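PDB 4PET: extracellular solute-binding protein, family 7 from Colwellia psychrerythraea, which binds pyruvate together with a calcium ion and probably hands this small carboxylate to a TRAP transporter of the bacterial membrane. Local coordinates for residues 38-43 with 47-52; 114-119 with 341-346; 134-139 with 326-331; 166-171 with 181-186. All coordinates share one frame; numbering follows the deposited sequence.

The four contacts spread over both lobes of a TRAP-type solute-binding protein, mixing local and long-range packing. Contact 1 is the most local, a loop against helix 44-58 beside the five-stranded sheet. Contact 4 lies at the edge of the six-stranded sheet, on the far side of the chain's centre, the two contact centres about 34 Å apart. Contacts 2 and 3 both use helix 323-353, which meets the successive helices 117-126 and 129-137; their centres are about 22 Å apart. Along the chain contact 1 closes first, then contact 2 encloses contact 3, which encloses contact 4, so the C-terminal helix packs back on helices from the first half of the chain, and at contact 2 also meets the second subunit.

Contact 1: residues 38-43 with 47-52; sequences GPNFPI and ATKNMA
K49 reaches toward N40 through a side chain that leaves the helix with CG beside its own backbone N (chi1 -75°), runs extended, and bends only at its last torsion (chi4 65°). The ammonium group stops short of the loop backbone, with NZ 4.1 Å from N40 CA, and reaches it through water, besides a weak direct bond to G45 O in its own helix. One water accepts from K49 NZ at 2.9 Å and also receives the amide N-H of N40. A second accepts from the same K49 NZ at 3.0 Å while donating to the carbonyl O of F41, 2.6 Å away. Two successive residues of the irregular loop are thus tied to one lysine. Where loop passes into helix, A47 N donates to I43 O at 3.1 Å, the opening turn of helix 44-58. I43 is the N-cap, and its own N-H is taken by the side chain of D46, one half of a capping box. F41 makes a cation-pi contact with R220 and packs on W212, a calcium-site residue. I43 is covered by helix 255-290, while T48 and K49 rest on I67 of strand 63-68 and T48 also touches H92 of strand 90-93.

Contact 2: residues 114-119 with 341-346; sequences GMIASE and AWTNLS
E119 and T343 meet with their side chains crossing at about a right angle, where the start of helix 117-126 faces the long C-terminal helix 323-353. The motif on the first side is half of a capping box: the amide N of I116, the N-cap residue, donates to E119 OE2 at 3.1 Å, approaching the anti side from 35° out of the carboxylate plane. The other oxygen faces helix 323-353, and T343 OG1 donates to E119 OE1 at 2.6 Å, again on the anti side but nearer the plane. T343 holds OG1 beside its backbone N (chi1 -71°), which directs the hydroxyl to the glutamate and leaves CG2 to pack 4.2 Å from CD1 of I116. R340 forms a salt bridge with OE2, which is likely to keep this buried carboxylate ionised. Replacing E119 by an alanine would probably leave R340 without this counter-charge, T343 OG1 without this acceptor and the I116 amide without its capping bond. D347 and M277 of the second subunit pack on I116 and T343 respectively. A single water completes the join, donating to T343 OG1 at 3.0 Å and lying 3.2 Å from S118 OG.

Contact 3: residues 134-139 with 326-331; sequences KKVYDQ and AEILKS
E327 and K135 join two helices at the surface, with I328 and V136 beneath them: this is helix-helix packing in which helix 129-137 lies against helix 323-353. Taken in order along the second of these, E327 comes first. Its CG stands anti to the backbone N (chi1 -175°) and the rest of the chain is extended, carrying the carboxylate out to the neighbouring helix. K135 arrives across it at about a right angle, its own chain bent over its last two torsions, and NZ lies 3.4 Å from E327 OE2 and 4.0 Å from E327 OE1. The result is a salt bridge whose hydrogen bond, to the nearer OE2, is weak, between an exposed lysine and a partly exposed glutamate. With an alanine here, the K135 ammonium would probably lose its mate on this helix, and L132, on which E327 also packs, part of its cover. I328 follows and supplies the buried half: its CD1 meets CG2 of V136 at 3.8 Å, again with the side chains roughly perpendicular. Further along, K330 turns from the contact to a salt bridge with D334, while S331 receives the indole N-H of W123 from helix 117-126 at its hydroxyl. On the facing segment, V136 O is bound locally: Q139 NE2 donates to it at 2.7 Å, in the carbonyl plane.

Contact 4: residues 166-171 with 181-186; sequences EDLKGL and EVLAKL
Between L168 or K169 on one side and L183 or L186 on the other there are no rings to stack; the flat group that counts is the peptide carbonyl of L186, at the end of helix 177-185. K169 comes up to its oxygen with two parts of its side chain, CG at 3.9 Å from L186 O and the terminal NZ at 3.8 Å. That separation is too long for a direct bond, and a water fills the role, accepting from K169 NZ at 3.1 Å and donating to L186 O at 2.9 Å. The lysine chain is extended until its last torsion (chi4 -54°), where it bends, bringing the ammonium to this water. The apolar part is made by leucines. L168 points toward segment 181-186, and its CD1 meets CD1 of L186, the first residue past the helix, at 4.1 Å, the two side chains meeting aslant, while L183 CD2 stands at 4.5 Å from L168 CD1. The first segment is turned by a type II beta turn from L168 to L171, with G170 adopting the positive phi (82°) of its third position. The turn leads into strand 172-174, and the helix returns to the parallel strand 189-191, making a beta-alpha-beta crossover. L171 bonds K189 and G170 bonds G187 through their backbones, while helix 301-321 flanks the unit, with I307 against L186.

Contact 1: residues 38-43 with 47-52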
loop_
_atom_site.group_PDB
_atom_site.type_symbol
_atom_site.label_atom_id
_atom_site.label_comp_id
_atom_site.label_asym_id
_atom_site.label_seq_id
_atom_site.Cartn_x
_atom_site.Cartn_y
_atom_site.Cartn_z
ATOM N N GLY A 38 -20.253 14.421 3.220
ATOM C CA GLY A 38 -20.883 15.532 2.536
ATOM C C GLY A 38 -20.432 15.603 1.088
ATOM O O GLY A 38 -19.556 14.856 0.660
ATOM N N PRO A 39 -21.034 16.514 0.314
ATOM C CA PRO A 39 -20.765 16.639 -1.118
ATOM C C PRO A 39 -19.343 17.158 -1.382
ATOM O O PRO A 39 -18.826 17.910 -0.562
ATOM C CB PRO A 39 -21.818 17.664 -1.570
ATOM C CG PRO A 39 -22.129 18.449 -0.351
ATOM C CD PRO A 39 -22.073 17.452 0.764
ATOM N N ASN A 40 -18.734 16.771 -2.504
ATOM C CA ASN A 40 -17.365 17.192 -2.840
ATOM C C ASN A 40 -16.369 17.034 -1.705
ATOM O O ASN A 40 -15.565 17.936 -1.448
ATOM C CB ASN A 40 -17.349 18.664 -3.253
ATOM C CG ASN A 40 -18.355 18.971 -4.328
ATOM O OD1 ASN A 40 -19.193 19.854 -4.166
ATOM N ND2 ASN A 40 -18.278 18.248 -5.435
ATOM N N PHE A 41 -16.439 15.914 -0.998
ATOM C CA PHE A 41 -15.570 15.700 0.145
ATOM C C PHE A 41 -14.296 15.139 -0.432
ATOM O O PHE A 41 -14.337 14.148 -1.170
ATOM C CB PHE A 41 -16.182 14.697 1.115
ATOM C CG PHE A 41 -15.543 14.697 2.467
ATOM C CD1 PHE A 41 -14.450 13.896 2.730
ATOM C CD2 PHE A 41 -16.038 15.508 3.479
ATOM C CE1 PHE A 41 -13.864 13.893 3.984
ATOM C CE2 PHE A 41 -15.450 15.524 4.730
ATOM C CZ PHE A 41 -14.355 14.721 4.980
ATOM N N PRO A 42 -13.154 15.789 -0.157
ATOM C CA PRO A 42 -11.953 15.275 -0.845
ATOM C C PRO A 42 -11.499 13.927 -0.326
ATOM O O PRO A 42 -11.764 13.597 0.839
ATOM C CB PRO A 42 -10.882 16.359 -0.602
ATOM C CG PRO A 42 -11.449 17.305 0.440
ATOM C CD PRO A 42 -12.942 17.086 0.515
ATOM N N ILE A 43 -10.844 13.160 -1.209
ATOM C CA ILE A 43 -10.223 11.869 -0.897
ATOM C C ILE A 43 -11.298 10.819 -0.722
ATOM O O ILE A 43 -11.367 9.866 -1.518
ATOM C CB ILE A 43 -9.290 11.911 0.329
ATOM C CG1 ILE A 43 -8.261 13.050 0.169
ATOM C CG2 ILE A 43 -8.561 10.564 0.508
ATOM C CD1 ILE A 43 -7.278 13.116 1.310
ATOM N N ALA A 47 -12.789 8.659 -3.946
ATOM C CA ALA A 47 -12.802 7.193 -4.122
ATOM C C ALA A 47 -14.101 6.669 -4.729
ATOM O O ALA A 47 -14.078 5.765 -5.550
ATOM C CB ALA A 47 -12.528 6.486 -2.798
ATOM N N THR A 48 -15.230 7.216 -4.285
ATOM C CA THR A 48 -16.523 6.861 -4.847
ATOM C C THR A 48 -16.680 7.330 -6.298
ATOM O O THR A 48 -17.122 6.579 -7.176
ATOM C CB THR A 48 -17.693 7.400 -3.946
ATOM O OG1 THR A 48 -17.537 8.807 -3.679
ATOM C CG2 THR A 48 -17.750 6.650 -2.622
ATOM N N LYS A 49 -16.314 8.574 -6.559
ATOM C CA LYS A 49 -16.411 9.113 -7.905
ATOM C C LYS A 49 -15.487 8.311 -8.841
ATOM O O LYS A 49 -15.878 7.937 -9.923
ATOM C CB LYS A 49 -16.018 10.597 -7.895
ATOM C CG LYS A 49 -17.053 11.544 -7.327
ATOM C CD LYS A 49 -16.457 12.994 -7.261
ATOM C CE LYS A 49 -17.317 14.008 -6.516
ATOM N NZ LYS A 49 -17.504 13.738 -5.042
ATOM N N ASN A 50 -14.243 8.104 -8.415
ATOM C CA ASN A 50 -13.270 7.315 -9.163
ATOM C C ASN A 50 -13.830 5.917 -9.471
ATOM O O ASN A 50 -13.709 5.414 -10.586
ATOM C CB ASN A 50 -11.960 7.197 -8.359
ATOM C CG ASN A 50 -11.210 8.518 -8.255
ATOM O OD1 ASN A 50 -11.546 9.496 -8.935
ATOM N ND2 ASN A 50 -10.173 8.544 -7.418
HETATM N N MSE A 51 -14.473 5.314 -8.478
HETATM C CA MSE A 51 -15.018 3.974 -8.630
HETATM C C MSE A 51 -16.120 4.017 -9.687
HETATM O O MSE A 51 -16.088 3.284 -10.683
HETATM C CB MSE A 51 -15.507 3.455 -7.285
HETATM C CG MSE A 51 -16.046 2.017 -7.318
HETATM SE SE MSE A 51 -17.908 1.920 -8.000
HETATM C CE MSE A 51 -18.862 2.964 -6.640
ATOM N N ALA A 52 -17.063 4.932 -9.508
ATOM C CA ALA A 52 -18.171 5.081 -10.435
ATOM C C ALA A 52 -17.741 5.385 -11.861
ATOM O O ALA A 52 -18.382 4.930 -12.816
ATOM C CB ALA A 52 -19.099 6.183 -9.952
HETATM O O HOH W 1 -19.926 15.307 -4.660
HETATM O O HOH W 2 -14.969 14.611 -3.671
#

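Contact 2: residues 114-119 with 341-346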
loop_
_atom_site.group_PDB
_atom_site.type_symbol
_atom_site.label_atom_id
_atom_site.label_comp_id
_atom_site.label_asym_id
_atom_site.label_seq_id
_atom_site.Cartn_x
_atom_site.Cartn_y
_atom_site.Cartn_z
ATOM N N GLY A 114 -3.046 -1.763 16.419
ATOM C CA GLY A 114 -3.065 -2.794 15.388
ATOM C C GLY A 114 -2.154 -2.560 14.200
ATOM O O GLY A 114 -1.034 -2.017 14.323
HETATM N N MSE A 115 -2.615 -3.001 13.037
HETATM C CA MSE A 115 -1.757 -3.038 11.852
HETATM C C MSE A 115 -1.742 -1.726 11.119
HETATM O O MSE A 115 -2.738 -0.993 11.128
HETATM C CB MSE A 115 -2.215 -4.139 10.898
HETATM C CG MSE A 115 -1.686 -5.474 11.332
HETATM SE SE MSE A 115 -2.334 -6.940 10.239
HETATM C CE MSE A 115 -4.097 -7.079 10.969
ATOM N N ILE A 116 -0.602 -1.420 10.504
ATOM C CA ILE A 116 -0.542 -0.296 9.566
ATOM C C ILE A 116 -1.163 -0.720 8.267
ATOM O O ILE A 116 -1.526 -1.900 8.101
ATOM C CB ILE A 116 0.879 0.216 9.357
ATOM C CG1 ILE A 116 1.790 -0.857 8.759
ATOM C CG2 ILE A 116 1.428 0.658 10.693
ATOM C CD1 ILE A 116 3.221 -0.340 8.485
ATOM N N ALA A 117 -1.279 0.215 7.330
ATOM C CA ALA A 117 -2.070 -0.034 6.127
ATOM C C ALA A 117 -1.522 -1.181 5.279
ATOM O O ALA A 117 -2.280 -2.035 4.808
ATOM C CB ALA A 117 -2.206 1.235 5.289
ATOM N N SER A 118 -0.211 -1.200 5.065
ATOM C CA SER A 118 0.352 -2.191 4.159
ATOM C C SER A 118 0.160 -3.583 4.757
ATOM O O SER A 118 -0.066 -4.552 4.044
ATOM C CB SER A 118 1.823 -1.913 3.931
ATOM O OG SER A 118 2.519 -2.041 5.163
ATOM N N GLU A 119 0.232 -3.669 6.073
ATOM C CA GLU A 119 -0.019 -4.931 6.786
ATOM C C GLU A 119 -1.473 -5.360 6.672
ATOM O O GLU A 119 -1.782 -6.538 6.439
ATOM C CB GLU A 119 0.354 -4.777 8.258
ATOM C CG GLU A 119 1.831 -4.444 8.469
ATOM C CD GLU A 119 2.195 -4.219 9.904
ATOM O OE1 GLU A 119 3.367 -4.449 10.258
ATOM O OE2 GLU A 119 1.334 -3.773 10.688
ATOM N N ALA A 341 6.757 -8.534 12.345
ATOM C CA ALA A 341 8.165 -8.916 12.387
ATOM C C ALA A 341 8.844 -8.523 11.064
ATOM O O ALA A 341 9.992 -8.048 11.042
ATOM C CB ALA A 341 8.296 -10.418 12.669
ATOM N N TRP A 342 8.137 -8.700 9.955
ATOM C CA TRP A 342 8.688 -8.369 8.644
ATOM C C TRP A 342 8.761 -6.859 8.424
ATOM O O TRP A 342 9.711 -6.338 7.831
ATOM C CB TRP A 342 7.833 -8.992 7.531
ATOM C CG TRP A 342 8.168 -8.445 6.154
ATOM C CD1 TRP A 342 7.313 -7.828 5.286
ATOM C CD2 TRP A 342 9.458 -8.435 5.523
ATOM N NE1 TRP A 342 7.985 -7.452 4.154
ATOM C CE2 TRP A 342 9.306 -7.803 4.274
ATOM C CE3 TRP A 342 10.721 -8.914 5.887
ATOM C CZ2 TRP A 342 10.371 -7.645 3.380
ATOM C CZ3 TRP A 342 11.776 -8.753 5.004
ATOM C CH2 TRP A 342 11.602 -8.118 3.772
ATOM N N THR A 343 7.713 -6.167 8.841
ATOM C CA THR A 343 7.703 -4.714 8.804
ATOM C C THR A 343 8.892 -4.140 9.563
ATOM O O THR A 343 9.526 -3.207 9.094
ATOM C CB THR A 343 6.402 -4.195 9.447
ATOM O OG1 THR A 343 5.298 -4.495 8.578
ATOM C CG2 THR A 343 6.487 -2.690 9.728
ATOM N N ASN A 344 9.167 -4.698 10.744
ATOM C CA ASN A 344 10.266 -4.281 11.587
ATOM C C ASN A 344 11.617 -4.564 10.955
ATOM O O ASN A 344 12.543 -3.773 11.078
ATOM C CB ASN A 344 10.228 -5.025 12.941
ATOM C CG ASN A 344 9.178 -4.465 13.905
ATOM O OD1 ASN A 344 8.671 -3.369 13.721
ATOM N ND2 ASN A 344 8.881 -5.218 14.952
ATOM N N LEU A 345 11.746 -5.716 10.316
ATOM C CA LEU A 345 13.015 -6.094 9.720
ATOM C C LEU A 345 13.269 -5.273 8.455
ATOM O O LEU A 345 14.415 -5.070 8.054
ATOM C CB LEU A 345 13.008 -7.584 9.371
ATOM C CG LEU A 345 14.299 -8.153 8.782
ATOM C CD1 LEU A 345 15.454 -8.029 9.788
ATOM C CD2 LEU A 345 14.056 -9.610 8.352
ATOM N N SER A 346 12.194 -4.803 7.835
ATOM C CA SER A 346 12.289 -4.229 6.497
ATOM C C SER A 346 12.086 -2.700 6.572
ATOM O O SER A 346 13.036 -1.969 6.831
ATOM C CB SER A 346 11.294 -4.922 5.538
ATOM O OG SER A 346 9.920 -4.781 5.991
HETATM O O HOH W 3 5.461 -2.588 6.262
#

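Contact 3: residues 134-139 with 326-331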
loop_
_atom_site.group_PDB
_atom_site.type_symbol
_atom_site.label_atom_id
_atom_site.label_comp_id
_atom_site.label_asym_id
_atom_site.label_seq_id
_atom_site.Cartn_x
_atom_site.Cartn_y
_atom_site.Cartn_z
ATOM N N LYS A 134 -16.875 -11.363 5.230
ATOM C CA LYS A 134 -18.014 -11.953 4.528
ATOM C C LYS A 134 -18.899 -12.746 5.517
ATOM O O LYS A 134 -20.137 -12.698 5.434
ATOM C CB LYS A 134 -17.488 -12.879 3.417
ATOM C CG LYS A 134 -18.563 -13.639 2.637
ATOM C CD LYS A 134 -17.906 -14.568 1.593
ATOM C CE LYS A 134 -18.905 -15.045 0.579
ATOM N NZ LYS A 134 -20.028 -15.747 1.207
ATOM N N LYS A 135 -18.262 -13.460 6.453
ATOM C CA LYS A 135 -19.028 -14.226 7.457
ATOM C C LYS A 135 -19.823 -13.276 8.382
ATOM O O LYS A 135 -20.898 -13.614 8.836
ATOM C CB LYS A 135 -18.132 -15.115 8.332
ATOM C CG LYS A 135 -17.569 -16.332 7.667
ATOM C CD LYS A 135 -17.333 -17.473 8.681
ATOM C CE LYS A 135 -15.999 -17.317 9.429
ATOM N NZ LYS A 135 -14.982 -18.410 9.170
ATOM N N VAL A 136 -19.293 -12.099 8.666
ATOM C CA VAL A 136 -20.004 -11.149 9.529
ATOM C C VAL A 136 -21.138 -10.495 8.749
ATOM O O VAL A 136 -22.254 -10.406 9.244
ATOM C CB VAL A 136 -19.044 -10.083 10.139
ATOM C CG1 VAL A 136 -19.822 -8.888 10.708
ATOM C CG2 VAL A 136 -18.153 -10.747 11.216
ATOM N N TYR A 137 -20.862 -10.076 7.518
ATOM C CA TYR A 137 -21.805 -9.265 6.767
ATOM C C TYR A 137 -22.874 -10.030 5.999
ATOM O O TYR A 137 -23.954 -9.485 5.728
ATOM C CB TYR A 137 -21.046 -8.290 5.818
ATOM C CG TYR A 137 -20.629 -7.011 6.520
ATOM C CD1 TYR A 137 -21.493 -5.920 6.595
ATOM C CD2 TYR A 137 -19.392 -6.897 7.115
ATOM C CE1 TYR A 137 -21.137 -4.768 7.234
ATOM C CE2 TYR A 137 -19.027 -5.735 7.769
ATOM C CZ TYR A 137 -19.917 -4.678 7.842
ATOM O OH TYR A 137 -19.575 -3.482 8.464
ATOM N N ASP A 138 -22.592 -11.284 5.668
ATOM C CA ASP A 138 -23.543 -12.117 4.905
ATOM C C ASP A 138 -24.874 -12.233 5.598
ATOM O O ASP A 138 -25.907 -12.384 4.943
ATOM C CB ASP A 138 -23.049 -13.556 4.683
ATOM C CG ASP A 138 -22.210 -13.710 3.404
ATOM O OD1 ASP A 138 -22.110 -12.738 2.614
ATOM O OD2 ASP A 138 -21.657 -14.824 3.188
ATOM N N GLN A 139 -24.841 -12.239 6.918
ATOM C CA GLN A 139 -26.072 -12.375 7.685
ATOM C C GLN A 139 -27.040 -11.235 7.375
ATOM O O GLN A 139 -28.235 -11.383 7.575
ATOM C CB GLN A 139 -25.759 -12.436 9.179
ATOM C CG GLN A 139 -25.240 -11.147 9.739
ATOM C CD GLN A 139 -24.865 -11.277 11.193
ATOM O OE1 GLN A 139 -25.741 -11.336 12.066
ATOM N NE2 GLN A 139 -23.558 -11.332 11.471
ATOM N N ALA A 326 -13.947 -13.749 19.102
ATOM C CA ALA A 326 -12.691 -14.363 19.500
ATOM C C ALA A 326 -11.932 -14.747 18.239
ATOM O O ALA A 326 -10.706 -14.542 18.148
ATOM C CB ALA A 326 -12.928 -15.566 20.432
ATOM N N GLU A 327 -12.662 -15.250 17.247
ATOM C CA GLU A 327 -12.044 -15.706 16.021
ATOM C C GLU A 327 -11.436 -14.534 15.283
ATOM O O GLU A 327 -10.296 -14.602 14.790
ATOM C CB GLU A 327 -13.036 -16.432 15.095
ATOM C CG GLU A 327 -12.321 -17.016 13.869
ATOM C CD GLU A 327 -13.238 -17.687 12.835
ATOM O OE1 GLU A 327 -14.455 -17.855 13.086
ATOM O OE2 GLU A 327 -12.725 -18.036 11.746
ATOM N N ILE A 328 -12.178 -13.442 15.208
ATOM C CA ILE A 328 -11.666 -12.286 14.481
ATOM C C ILE A 328 -10.447 -11.685 15.196
ATOM O O ILE A 328 -9.436 -11.414 14.559
ATOM C CB ILE A 328 -12.721 -11.199 14.300
ATOM C CG1 ILE A 328 -13.869 -11.717 13.438
ATOM C CG2 ILE A 328 -12.087 -9.988 13.592
ATOM C CD1 ILE A 328 -15.116 -10.878 13.516
ATOM N N LEU A 329 -10.542 -11.475 16.504
ATOM C CA LEU A 329 -9.410 -10.911 17.246
ATOM C C LEU A 329 -8.174 -11.835 17.259
ATOM O O LEU A 329 -7.044 -11.356 17.272
ATOM C CB LEU A 329 -9.786 -10.542 18.661
ATOM C CG LEU A 329 -10.854 -9.454 18.741
ATOM C CD1 LEU A 329 -11.183 -9.209 20.176
ATOM C CD2 LEU A 329 -10.402 -8.143 18.041
ATOM N N LYS A 330 -8.376 -13.145 17.268
ATOM C CA LYS A 330 -7.247 -14.058 17.185
ATOM C C LYS A 330 -6.552 -13.962 15.837
ATOM O O LYS A 330 -5.323 -14.032 15.750
ATOM C CB LYS A 330 -7.683 -15.504 17.403
ATOM C CG LYS A 330 -6.533 -16.505 17.205
ATOM C CD LYS A 330 -7.028 -17.934 17.233
ATOM C CE LYS A 330 -6.028 -18.887 17.870
ATOM N NZ LYS A 330 -4.622 -18.656 17.438
ATOM N N SER A 331 -7.336 -13.883 14.778
ATOM C CA SER A 331 -6.758 -13.748 13.450
ATOM C C SER A 331 -5.965 -12.453 13.351
ATOM O O SER A 331 -4.863 -12.446 12.812
ATOM C CB SER A 331 -7.839 -13.788 12.367
ATOM O OG SER A 331 -7.268 -13.513 11.103
#

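Contact 4: residues 166-171 with 181-186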
loop_
_atom_site.group_PDB
_atom_site.type_symbol
_atom_site.label_atom_id
_atom_site.label_comp_id
_atom_site.label_asym_id
_atom_site.label_seq_id
_atom_site.Cartn_x
_atom_site.Cartn_y
_atom_site.Cartn_z
ATOM N N GLU A 166 -6.433 11.548 34.648
ATOM C CA GLU A 166 -7.518 12.322 35.243
ATOM C C GLU A 166 -8.138 13.286 34.199
ATOM O O GLU A 166 -9.344 13.504 34.189
ATOM C CB GLU A 166 -7.006 13.071 36.477
ATOM C CG GLU A 166 -8.072 13.453 37.466
ATOM C CD GLU A 166 -8.589 12.276 38.279
ATOM O OE1 GLU A 166 -8.067 11.145 38.106
ATOM O OE2 GLU A 166 -9.518 12.493 39.094
ATOM N N ASP A 167 -7.314 13.819 33.300
ATOM C CA ASP A 167 -7.790 14.650 32.186
ATOM C C ASP A 167 -8.723 13.948 31.212
ATOM O O ASP A 167 -9.414 14.609 30.450
ATOM C CB ASP A 167 -6.601 15.244 31.427
ATOM C CG ASP A 167 -5.750 16.141 32.323
ATOM O OD1 ASP A 167 -6.334 16.780 33.218
ATOM O OD2 ASP A 167 -4.518 16.176 32.167
ATOM N N LEU A 168 -8.744 12.617 31.226
ATOM C CA LEU A 168 -9.650 11.872 30.365
ATOM C C LEU A 168 -11.028 11.722 30.998
ATOM O O LEU A 168 -12.006 11.446 30.289
ATOM C CB LEU A 168 -9.102 10.471 30.069
ATOM C CG LEU A 168 -7.833 10.374 29.230
ATOM C CD1 LEU A 168 -7.403 8.952 29.134
ATOM C CD2 LEU A 168 -8.068 10.953 27.855
ATOM N N LYS A 169 -11.115 11.881 32.321
ATOM C CA LYS A 169 -12.382 11.640 33.012
ATOM C C LYS A 169 -13.415 12.721 32.701
ATOM O O LYS A 169 -13.202 13.899 32.968
ATOM C CB LYS A 169 -12.161 11.476 34.521
ATOM C CG LYS A 169 -11.339 10.235 34.846
ATOM C CD LYS A 169 -11.145 10.028 36.356
ATOM C CE LYS A 169 -10.175 8.876 36.654
ATOM N NZ LYS A 169 -10.585 7.600 35.981
ATOM N N GLY A 170 -14.516 12.304 32.077
ATOM C CA GLY A 170 -15.550 13.234 31.683
ATOM C C GLY A 170 -15.238 13.941 30.384
ATOM O O GLY A 170 -16.029 14.758 29.919
ATOM N N LEU A 171 -14.097 13.626 29.788
ATOM C CA LEU A 171 -13.740 14.223 28.514
ATOM C C LEU A 171 -14.729 13.797 27.438
ATOM O O LEU A 171 -14.811 12.589 27.098
ATOM C CB LEU A 171 -12.351 13.763 28.070
ATOM C CG LEU A 171 -11.899 14.393 26.758
ATOM C CD1 LEU A 171 -11.683 15.877 26.933
ATOM C CD2 LEU A 171 -10.648 13.742 26.246
ATOM N N GLU A 181 -14.464 2.807 22.809
ATOM C CA GLU A 181 -14.733 1.894 23.912
ATOM C C GLU A 181 -13.590 1.918 24.931
ATOM O O GLU A 181 -13.811 1.818 26.139
ATOM C CB GLU A 181 -14.931 0.458 23.394
ATOM C CG GLU A 181 -15.959 0.339 22.301
ATOM C CD GLU A 181 -17.345 0.639 22.793
ATOM O OE1 GLU A 181 -17.822 -0.118 23.670
ATOM O OE2 GLU A 181 -17.935 1.644 22.330
ATOM N N VAL A 182 -12.365 1.970 24.424
ATOM C CA VAL A 182 -11.198 2.033 25.282
ATOM C C VAL A 182 -11.206 3.299 26.161
ATOM O O VAL A 182 -11.053 3.213 27.388
ATOM C CB VAL A 182 -9.900 1.936 24.450
ATOM C CG1 VAL A 182 -8.685 2.094 25.359
ATOM C CG2 VAL A 182 -9.827 0.583 23.738
ATOM N N LEU A 183 -11.393 4.469 25.553
ATOM C CA LEU A 183 -11.391 5.711 26.329
ATOM C C LEU A 183 -12.567 5.756 27.314
ATOM O O LEU A 183 -12.433 6.306 28.404
ATOM C CB LEU A 183 -11.369 6.939 25.420
ATOM C CG LEU A 183 -10.097 7.078 24.552
ATOM C CD1 LEU A 183 -10.082 8.390 23.774
ATOM C CD2 LEU A 183 -8.822 6.970 25.408
ATOM N N ALA A 184 -13.706 5.173 26.938
ATOM C CA ALA A 184 -14.855 5.080 27.855
ATOM C C ALA A 184 -14.475 4.278 29.103
ATOM O O ALA A 184 -14.885 4.602 30.227
ATOM C CB ALA A 184 -16.036 4.441 27.172
ATOM N N LYS A 185 -13.653 3.249 28.915
ATOM C CA LYS A 185 -13.259 2.411 30.046
ATOM C C LYS A 185 -12.445 3.249 31.013
ATOM O O LYS A 185 -12.444 3.002 32.223
ATOM C CB LYS A 185 -12.458 1.176 29.575
ATOM C CG LYS A 185 -11.996 0.255 30.712
ATOM C CD LYS A 185 -11.093 -0.878 30.178
ATOM C CE LYS A 185 -11.737 -2.234 30.264
ATOM N NZ LYS A 185 -12.003 -2.603 31.675
ATOM N N LEU A 186 -11.781 4.275 30.476
ATOM C CA LEU A 186 -10.999 5.197 31.291
ATOM C C LEU A 186 -11.790 6.456 31.714
ATOM O O LEU A 186 -11.228 7.394 32.239
ATOM C CB LEU A 186 -9.719 5.605 30.546
ATOM C CG LEU A 186 -8.731 4.455 30.328
ATOM C CD1 LEU A 186 -7.594 4.889 29.417
ATOM C CD2 LEU A 186 -8.199 3.967 31.660
HETATM O O HOH W 4 -8.658 7.943 33.521
#